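Local coordinates for CBIX (Paracoccus pantotrophus, PDB 4CCS), which is the terminal enzyme of siroheme biosynthesis in denitrifying bacteria, a chelatase that probably inserts ferrous iron into sirohydrochlorin, at residues Pro96-Leu101 with Arg140-Gly145; Ala104-Ala109 with Trp115-Thr120; Arg121-Ala126 with Pro162-Ala167; Cys177-Ala182 with Asp190-Ala195. One frame throughout, in Å; residues are numbered along the deposited sequence. Where two conformers were deposited one is given.

Interaction 1 of 4, residues Pro96-Leu101 with Arg140-Gly145; sequences PGLPAL and RRIAAG
Ile142 meets Pro99 and Leu98 through a single methyl group, CD1, and the whole contact is apolar. The closest approach is 3.7 Å from Ile142 CD1 to Pro99 CG. The methyl also lies 4.0 Å from Pro99 CA and 4.1 Å from Pro99 CD, which places it over a face of the pyrrolidine ring rather than against one corner, with the two side chains at about a right angle. A looser touch of 4.3 Å joins the same Ile142 CD1 to Leu98 CG. The isoleucine carries CG1 anti to its carbonyl carbon (chi1 -63°), and this arm, bent again at chi2, brings CD1 to the other helix although the CB itself does not point there.

The hydrogen bonding stays within each segment. Leu101 N bonds to Gly97 O over 3.1 Å in the opening turn of helix 98-113, where Pro99, lacking an N-H, costs no helical bond. Ala144 N bonds to Arg140 O over 2.8 Å in helix 134-146. This is plain helix packing in an alpha/beta fold, joining the first turn of helix 98-113 to helix 134-146, whose Ala143 packs on strand 152-157; Leu98 also touches Val209.

With nothing directional between the helices, their fit here depends on shape and on the exclusion of water from Leu98 and Ile142; the proline, lying at the surface, closes the outer margin of this small apolar patch.

Interaction 2 of 4, residues Ala104-Ala109 with Trp115-Thr120; sequences ALIAQA and WPLAGT
Ile106 is the first residue of helix 98-113 in this segment to touch the turn that follows the helix. Its branch methyl CG2 lies 3.6 Å from Leu117 CD1, with the two side chains at about a right angle. A chi1 of -75° places CG2 anti to the isoleucine's own nitrogen, on the turn's side, while the longer arm through CG1 leads away and its end packs on Leu178 of strand 175-179. One residue on, Ala107 offers CB, 4.0 Å from Leu117 CD2; Ala107 CA is just as near to that methyl. Leu117 therefore divides its branches, CD1 to the isoleucine and CD2 to the alanine, and rests against the surface of the helix. Further along, Ala109 turns to Leu206 and Ile176, on the sheet side.

The short 3-10 turn at Leu117-Ala118 that presents the leucine is bonded within itself. Pro116 O takes two donors from opposite faces of its carbonyl plane: Gly119 N at 3.0 Å and Thr120 OG1 at 2.9 Å. The hydroxyl stands well above that plane, 46° out of it, with a C=O...OG1 angle of 129°. Thr120 N bonds to Leu117 O, and the threonine backbone then joins Ala151 as the chain enters strand 121-126.

This is the return from helix to strand in an alpha/beta fold. The polar bonds are internal to the bend, while its contact with this part of the helix is the apolar packing of Leu117.

Interaction 3 of 4, residues Arg121-Ala126 with Pro162-Ala167; sequences RLLVAA and PFIADA
Leu123 and Ile164 reach each other because their first torsions agree: CG of Leu123 is anti to the backbone N (chi1 -178°), and so is CG1 of Ile164 (chi1 -173°). The two arms cross at a slant, and Ile164 CD1 comes 3.6 Å from Leu123 CD2. The same isoleucine methyl also lies 3.7 Å from Ala125 CB, resting on two residues, two positions apart, on the same side of the strand. The other leucine methyl, Leu123 CD1, is directed to the end of the short helix, 4.0 Å from Ala167 CB.

A polar link runs beside this packing. One water donates to Ala167 O over 2.7 Å and accepts from Arg121 NH2 over a longer 3.3 Å, tying the start of the strand to the last residue of helix 164-167. Arg121 NH1 also bonds Thr154 OG1 of the adjoining strand, which gives the guanidinium a second hold. The helical turn itself begins at Phe163, the N-cap residue, whose carbonyl O receives both Asp166 N and Ala167 N.

Strand 121-126 runs between strands 152-157 and 175-179 of a parallel sheet, and helix 164-167 covers one face of it. Helix 192-199 packs beside that helix on the same face, Ala195 and Leu196 touching Ile164, and Leu192 touching Ala125.

Interaction 4 of 4, residues Cys177-Ala182 with Asp190-Ala195; sequences CLPLFA and DDLPAA
Phe181 and Pro179 face Leu192 and Asp190 in a beta-alpha unit of the parallel alpha/beta fold expected of the chelatase clan: strand 175-179 runs out into a loop, and after the short helix 184-189 the chain comes back over it in helix 192-199. The bend lies at Leu180, the centre of an inverse gamma turn, with a weak bond from Phe181 N to Pro179 O.

The bond from CA to CB of Phe181 is directed toward residues 190-195, CG stands anti to the carbonyl carbon (chi1 -71°), and the ring atoms beyond make the contact. CE1 lies 3.8 Å from Leu192 CD1, the leucine sliding past the ring in the opposite direction. CZ, at the tip, is shared: Leu192 CD1 approaches it at 3.8 Å and Asp190 OD2 at 3.3 Å. CE2 comes 3.2 Å from the same oxygen, Asp190 OD2, which lies in the plane of the ring at its edge, where the slightly positive C-H groups point. The carboxylate stands almost upright to the ring, the planes 83° apart. Asp190 OD2 is also hydrogen-bonded to His127 ND1, and His187 makes an edge-to-face ring contact with Phe181.

An alanine here takes the ring away, which would probably leave His187 without its edge-to-face partner and Asp190 OD2 without the C-H edge beside it, and open a gap next to Leu192.

The second branch of Leu192 completes the packing: CD2 sits 3.7 Å from Pro179 CB and 3.8 Å from Pro179 CG.

In the fold
All four contacts lie on or beside the parallel sheet that contains strands 121-126 and 175-179. Interactions 3 and 4 are the nearest pair, with centres about 9 Å apart: Leu123 O to Leu178 N (3.0 Å) and Ala125 O to Leu180 N (2.7 Å) are probable hydrogen bonds between their strands, and Ile164 CG2 packs 3.5 Å from Ala195 CB. Interactions 1 and 2 share helix 98-113, their centres about 15 Å apart. Ile106 CG2 joins interaction 2 to the sheet, 3.5 Å from Leu122 CD2, while Ile142 of interaction 1 packs on Val124 and Leu180. A bound D-malate and a sodium ion each lie about 4 Å from the side chain of Ala107.

Interaction 1 of 4, residues Pro96-Leu101 with Arg140-Gly145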
# COMPACT_ATOMS: atom_id res chain seq x y z
N PRO A 96 2.25 9.77 -6.03
CA PRO A 96 2.00 11.17 -5.64
C PRO A 96 0.66 11.39 -4.94
O PRO A 96 0.57 12.28 -4.11
CB PRO A 96 2.09 11.96 -6.96
CG PRO A 96 2.35 10.94 -8.05
CD PRO A 96 2.88 9.71 -7.38
N GLY A 97 -0.36 10.57 -5.25
CA GLY A 97 -1.69 10.72 -4.66
C GLY A 97 -1.89 10.05 -3.31
O GLY A 97 -2.95 10.23 -2.71
N LEU A 98 -0.91 9.27 -2.82
CA LEU A 98 -1.09 8.54 -1.56
C LEU A 98 -1.25 9.45 -0.31
O LEU A 98 -2.17 9.18 0.47
CB LEU A 98 0.01 7.47 -1.33
CG LEU A 98 -0.20 6.49 -0.13
CD1 LEU A 98 -1.55 5.79 -0.20
CD2 LEU A 98 0.93 5.47 -0.06
N PRO A 99 -0.45 10.56 -0.12
CA PRO A 99 -0.67 11.39 1.08
C PRO A 99 -2.06 12.03 1.13
O PRO A 99 -2.66 12.06 2.21
CB PRO A 99 0.47 12.42 1.02
CG PRO A 99 1.54 11.73 0.26
CD PRO A 99 0.82 10.93 -0.79
N ALA A 100 -2.59 12.49 -0.02
CA ALA A 100 -3.93 13.10 -0.06
C ALA A 100 -5.00 12.03 0.23
O ALA A 100 -5.95 12.30 0.97
CB ALA A 100 -4.18 13.74 -1.41
N LEU A 101 -4.80 10.81 -0.28
CA LEU A 101 -5.73 9.70 -0.01
C LEU A 101 -5.82 9.38 1.49
O LEU A 101 -6.93 9.24 2.03
CB LEU A 101 -5.37 8.45 -0.85
CG LEU A 101 -6.18 7.17 -0.55
CD1 LEU A 101 -7.67 7.40 -0.76
CD2 LEU A 101 -5.71 6.05 -1.40
N ARG A 140 7.03 7.65 7.74
CA ARG A 140 7.21 8.89 8.52
C ARG A 140 6.87 10.11 7.70
O ARG A 140 6.31 11.06 8.24
CB ARG A 140 8.61 9.01 9.13
CG ARG A 140 8.72 8.28 10.47
CD ARG A 140 10.10 8.44 11.10
NE ARG A 140 11.13 7.76 10.32
CZ ARG A 140 11.50 6.50 10.49
NH1 ARG A 140 10.93 5.75 11.43
NH2 ARG A 140 12.42 5.96 9.70
N ARG A 141 7.16 10.07 6.38
CA ARG A 141 6.80 11.17 5.47
C ARG A 141 5.27 11.32 5.44
O ARG A 141 4.76 12.45 5.46
CB ARG A 141 7.31 10.91 4.04
CG ARG A 141 8.75 11.35 3.82
CD ARG A 141 9.11 11.43 2.33
NE ARG A 141 9.09 10.13 1.65
CZ ARG A 141 10.08 9.24 1.67
NH1 ARG A 141 11.18 9.48 2.38
NH2 ARG A 141 9.98 8.10 1.00
N ILE A 142 4.54 10.17 5.41
CA ILE A 142 3.07 10.18 5.45
C ILE A 142 2.59 10.83 6.77
O ILE A 142 1.82 11.79 6.74
CB ILE A 142 2.42 8.77 5.21
CG1 ILE A 142 2.74 8.19 3.79
CG2 ILE A 142 0.90 8.78 5.49
CD1 ILE A 142 2.13 8.91 2.56
N ALA A 143 3.05 10.31 7.93
CA ALA A 143 2.66 10.85 9.24
C ALA A 143 2.97 12.35 9.35
O ALA A 143 2.11 13.11 9.79
CB ALA A 143 3.36 10.09 10.36
N ALA A 144 4.18 12.78 8.92
CA ALA A 144 4.57 14.20 8.97
C ALA A 144 3.68 15.08 8.08
O ALA A 144 3.47 16.25 8.40
CB ALA A 144 6.04 14.37 8.60
N GLY A 145 3.11 14.52 7.00
CA GLY A 145 2.20 15.25 6.10
C GLY A 145 0.79 15.36 6.68
O GLY A 145 0.07 16.29 6.35

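Interaction 2 of 4, residues Ala104-Ala109 with Trp115-Thr120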
# COMPACT_ATOMS: atom_id res chain seq x y z
N ALA A 104 -7.78 12.21 3.25
CA ALA A 104 -9.22 12.12 3.00
C ALA A 104 -9.86 10.98 3.82
O ALA A 104 -10.92 11.17 4.41
CB ALA A 104 -9.47 11.91 1.53
N LEU A 105 -9.19 9.81 3.90
CA LEU A 105 -9.73 8.68 4.68
C LEU A 105 -9.81 9.01 6.17
O LEU A 105 -10.84 8.74 6.80
CB LEU A 105 -8.88 7.42 4.47
CG LEU A 105 -8.98 6.74 3.11
CD1 LEU A 105 -7.84 5.76 2.93
CD2 LEU A 105 -10.34 6.00 2.95
N ILE A 106 -8.76 9.62 6.71
CA ILE A 106 -8.70 10.01 8.13
C ILE A 106 -9.72 11.12 8.46
O ILE A 106 -10.40 11.04 9.49
CB ILE A 106 -7.24 10.35 8.52
CG1 ILE A 106 -6.42 9.05 8.66
CG2 ILE A 106 -7.19 11.16 9.81
CD1 ILE A 106 -4.93 9.25 8.54
N ALA A 107 -9.84 12.13 7.58
CA ALA A 107 -10.80 13.23 7.75
C ALA A 107 -12.24 12.68 7.71
O ALA A 107 -13.04 13.04 8.58
CB ALA A 107 -10.61 14.29 6.66
N GLN A 108 -12.54 11.78 6.77
CA GLN A 108 -13.87 11.12 6.65
C GLN A 108 -14.18 10.33 7.95
O GLN A 108 -15.28 10.46 8.50
CB GLN A 108 -13.92 10.18 5.42
CG GLN A 108 -15.28 9.47 5.21
CD GLN A 108 -15.24 8.00 4.83
OE1 GLN A 108 -14.25 7.46 4.30
NE2 GLN A 108 -16.35 7.29 5.07
N ALA A 109 -13.18 9.57 8.44
CA ALA A 109 -13.31 8.77 9.67
C ALA A 109 -13.61 9.62 10.88
O ALA A 109 -14.56 9.32 11.61
CB ALA A 109 -12.05 7.95 9.90
N TRP A 115 -15.63 13.57 15.88
CA TRP A 115 -14.41 14.10 16.49
C TRP A 115 -13.81 15.17 15.58
O TRP A 115 -13.71 14.93 14.37
CB TRP A 115 -13.34 13.00 16.67
CG TRP A 115 -13.72 11.77 17.46
CD1 TRP A 115 -14.68 11.67 18.43
CD2 TRP A 115 -13.06 10.50 17.40
NE1 TRP A 115 -14.70 10.39 18.93
CE2 TRP A 115 -13.70 9.65 18.34
CE3 TRP A 115 -12.00 9.99 16.63
CZ2 TRP A 115 -13.32 8.32 18.52
CZ3 TRP A 115 -11.62 8.66 16.81
CH2 TRP A 115 -12.29 7.84 17.73
N PRO A 116 -13.36 16.33 16.15
CA PRO A 116 -12.68 17.33 15.32
C PRO A 116 -11.28 16.78 14.99
O PRO A 116 -10.59 16.26 15.88
CB PRO A 116 -12.63 18.58 16.21
CG PRO A 116 -12.68 18.05 17.59
CD PRO A 116 -13.52 16.80 17.54
N LEU A 117 -10.88 16.85 13.72
CA LEU A 117 -9.60 16.32 13.27
C LEU A 117 -8.41 16.91 14.05
O LEU A 117 -7.51 16.17 14.43
CB LEU A 117 -9.43 16.47 11.75
CG LEU A 117 -8.30 15.69 11.08
CD1 LEU A 117 -8.35 14.20 11.45
CD2 LEU A 117 -8.35 15.85 9.57
N ALA A 118 -8.48 18.23 14.38
CA ALA A 118 -7.43 18.91 15.14
C ALA A 118 -7.25 18.35 16.56
O ALA A 118 -6.16 18.46 17.11
CB ALA A 118 -7.69 20.42 15.19
N GLY A 119 -8.29 17.73 17.13
CA GLY A 119 -8.26 17.15 18.47
C GLY A 119 -8.11 15.61 18.45
O GLY A 119 -8.34 14.97 19.46
N THR A 120 -7.73 15.03 17.29
CA THR A 120 -7.57 13.58 17.12
C THR A 120 -6.09 13.22 16.93
O THR A 120 -5.39 13.88 16.18
CB THR A 120 -8.47 13.06 15.97
OG1 THR A 120 -9.82 13.47 16.21
CG2 THR A 120 -8.45 11.53 15.82

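Interaction 3 of 4, residues Arg121-Ala126 with Pro162-Ala167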
# COMPACT_ATOMS: atom_id res chain seq x y z
N ARG A 121 -5.65 12.14 17.60
CA ARG A 121 -4.29 11.62 17.53
C ARG A 121 -4.24 10.59 16.39
O ARG A 121 -5.13 9.74 16.30
CB ARG A 121 -3.94 10.99 18.89
CG ARG A 121 -2.58 10.34 19.01
CD ARG A 121 -1.43 11.34 18.99
NE ARG A 121 -0.20 10.78 19.54
CZ ARG A 121 0.60 9.94 18.88
NH1 ARG A 121 0.28 9.54 17.65
NH2 ARG A 121 1.69 9.46 19.47
N LEU A 122 -3.21 10.66 15.53
CA LEU A 122 -3.07 9.75 14.39
C LEU A 122 -1.94 8.76 14.51
O LEU A 122 -0.85 9.12 14.94
CB LEU A 122 -2.94 10.54 13.08
CG LEU A 122 -4.06 11.55 12.80
CD1 LEU A 122 -3.81 12.26 11.49
CD2 LEU A 122 -5.44 10.87 12.81
N LEU A 123 -2.21 7.50 14.12
CA LEU A 123 -1.20 6.44 14.11
C LEU A 123 -1.17 5.76 12.73
O LEU A 123 -2.16 5.17 12.29
CB LEU A 123 -1.45 5.41 15.22
CG LEU A 123 -0.44 4.26 15.34
CD1 LEU A 123 0.95 4.76 15.81
CD2 LEU A 123 -0.97 3.20 16.28
N VAL A 124 -0.02 5.86 12.06
CA VAL A 124 0.18 5.24 10.76
C VAL A 124 0.86 3.90 11.08
O VAL A 124 1.98 3.89 11.61
CB VAL A 124 1.04 6.14 9.82
CG1 VAL A 124 1.44 5.39 8.55
CG2 VAL A 124 0.31 7.44 9.49
N ALA A 125 0.16 2.78 10.82
CA ALA A 125 0.72 1.44 11.09
C ALA A 125 1.21 0.83 9.79
O ALA A 125 0.47 0.78 8.82
CB ALA A 125 -0.34 0.55 11.73
N ALA A 126 2.47 0.37 9.74
CA ALA A 126 3.02 -0.17 8.51
C ALA A 126 3.94 -1.36 8.79
O ALA A 126 4.38 -1.56 9.92
CB ALA A 126 3.77 0.93 7.75
N PRO A 162 9.91 2.10 15.91
CA PRO A 162 9.03 1.82 17.05
C PRO A 162 8.02 0.73 16.68
O PRO A 162 7.34 0.84 15.65
CB PRO A 162 8.39 3.19 17.35
CG PRO A 162 8.41 3.91 16.03
CD PRO A 162 9.65 3.43 15.32
N PHE A 163 7.96 -0.35 17.50
CA PHE A 163 7.05 -1.49 17.33
C PHE A 163 5.62 -1.01 17.55
O PHE A 163 5.38 -0.23 18.46
CB PHE A 163 7.42 -2.58 18.34
CG PHE A 163 6.74 -3.92 18.17
CD1 PHE A 163 6.32 -4.35 16.93
CD2 PHE A 163 6.60 -4.78 19.24
CE1 PHE A 163 5.70 -5.58 16.77
CE2 PHE A 163 6.01 -6.03 19.08
CZ PHE A 163 5.56 -6.41 17.84
N ILE A 164 4.67 -1.47 16.73
CA ILE A 164 3.27 -1.08 16.83
C ILE A 164 2.68 -1.33 18.25
O ILE A 164 1.95 -0.47 18.74
CB ILE A 164 2.43 -1.70 15.67
CG1 ILE A 164 0.99 -1.16 15.65
CG2 ILE A 164 2.48 -3.22 15.63
CD1 ILE A 164 0.91 0.28 15.17
N ALA A 165 3.06 -2.43 18.94
CA ALA A 165 2.60 -2.71 20.32
C ALA A 165 3.03 -1.61 21.31
O ALA A 165 2.37 -1.41 22.32
CB ALA A 165 3.11 -4.06 20.79
N ASP A 166 4.15 -0.91 21.02
CA ASP A 166 4.66 0.20 21.83
C ASP A 166 4.07 1.55 21.39
O ASP A 166 3.65 2.34 22.23
CB ASP A 166 6.19 0.25 21.76
CG ASP A 166 6.87 -0.94 22.42
OD1 ASP A 166 6.35 -1.42 23.45
OD2 ASP A 166 7.90 -1.40 21.90
N ALA A 167 4.07 1.80 20.07
CA ALA A 167 3.61 3.05 19.44
C ALA A 167 2.12 3.34 19.67
O ALA A 167 1.75 4.51 19.80
CB ALA A 167 3.91 3.03 17.95
O HOH W 1 3.18 6.58 18.84

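Interaction 4 of 4, residues Cys177-Ala182 with Asp190-Ala195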
# COMPACT_ATOMS: atom_id res chain seq x y z
N CYS A 177 -6.14 4.87 13.76
CA CYS A 177 -5.04 4.11 13.17
C CYS A 177 -5.38 3.76 11.71
O CYS A 177 -6.39 3.11 11.42
CB CYS A 177 -4.74 2.86 13.99
SG CYS A 177 -3.44 1.82 13.27
N LEU A 178 -4.50 4.18 10.79
CA LEU A 178 -4.61 3.87 9.37
C LEU A 178 -3.51 2.84 9.01
O LEU A 178 -2.31 3.17 9.12
CB LEU A 178 -4.45 5.14 8.51
CG LEU A 178 -4.45 4.92 6.99
CD1 LEU A 178 -5.79 4.27 6.50
CD2 LEU A 178 -4.19 6.23 6.27
N PRO A 179 -3.89 1.62 8.55
CA PRO A 179 -2.89 0.62 8.14
C PRO A 179 -2.38 0.97 6.75
O PRO A 179 -3.14 0.99 5.78
CB PRO A 179 -3.67 -0.71 8.14
CG PRO A 179 -4.85 -0.46 9.03
CD PRO A 179 -5.20 0.99 8.76
N LEU A 180 -1.08 1.27 6.66
CA LEU A 180 -0.45 1.64 5.41
C LEU A 180 0.02 0.38 4.70
O LEU A 180 1.21 0.06 4.70
CB LEU A 180 0.66 2.67 5.69
CG LEU A 180 1.15 3.48 4.50
CD1 LEU A 180 0.13 4.56 4.14
CD2 LEU A 180 2.51 4.10 4.81
N PHE A 181 -0.96 -0.38 4.13
CA PHE A 181 -0.75 -1.63 3.40
C PHE A 181 -1.43 -1.53 2.02
O PHE A 181 -2.57 -1.05 1.93
CB PHE A 181 -1.33 -2.82 4.19
CG PHE A 181 -0.54 -3.18 5.44
CD1 PHE A 181 -0.71 -2.45 6.62
CD2 PHE A 181 0.38 -4.21 5.42
CE1 PHE A 181 0.04 -2.76 7.76
CE2 PHE A 181 1.11 -4.54 6.58
CZ PHE A 181 0.93 -3.81 7.74
N ALA A 182 -0.75 -2.03 0.99
CA ALA A 182 -1.25 -2.00 -0.39
C ALA A 182 -2.27 -3.09 -0.69
O ALA A 182 -3.09 -2.91 -1.59
CB ALA A 182 -0.08 -2.09 -1.36
N ASP A 190 0.18 -9.58 8.92
CA ASP A 190 0.80 -8.86 10.03
C ASP A 190 -0.02 -8.84 11.32
O ASP A 190 0.54 -8.49 12.38
CB ASP A 190 1.17 -7.44 9.60
CG ASP A 190 2.48 -7.37 8.84
OD1 ASP A 190 3.06 -8.45 8.53
OD2 ASP A 190 2.92 -6.26 8.55
N ASP A 191 -1.30 -9.27 11.27
CA ASP A 191 -2.17 -9.37 12.44
C ASP A 191 -2.14 -8.12 13.34
O ASP A 191 -1.83 -8.19 14.54
CB ASP A 191 -1.86 -10.66 13.24
CG ASP A 191 -2.95 -11.12 14.20
OD1 ASP A 191 -4.01 -10.46 14.26
OD2 ASP A 191 -2.72 -12.11 14.92
N LEU A 192 -2.47 -6.96 12.75
CA LEU A 192 -2.56 -5.68 13.46
C LEU A 192 -3.56 -5.74 14.63
O LEU A 192 -3.26 -5.15 15.67
CB LEU A 192 -2.96 -4.54 12.51
CG LEU A 192 -1.84 -3.72 11.90
CD1 LEU A 192 -0.97 -4.56 10.99
CD2 LEU A 192 -2.41 -2.55 11.12
N PRO A 193 -4.72 -6.48 14.51
CA PRO A 193 -5.63 -6.54 15.67
C PRO A 193 -4.98 -7.07 16.94
O PRO A 193 -5.21 -6.48 17.99
CB PRO A 193 -6.77 -7.41 15.17
CG PRO A 193 -6.84 -7.09 13.73
CD PRO A 193 -5.40 -7.00 13.30
N ALA A 194 -4.10 -8.09 16.84
CA ALA A 194 -3.39 -8.66 17.99
C ALA A 194 -2.40 -7.66 18.60
O ALA A 194 -2.30 -7.56 19.83
CB ALA A 194 -2.68 -9.94 17.59
N ALA A 195 -1.66 -6.91 17.74
CA ALA A 195 -0.67 -5.92 18.16
C ALA A 195 -1.36 -4.73 18.83
O ALA A 195 -0.89 -4.25 19.86
CB ALA A 195 0.13 -5.45 16.95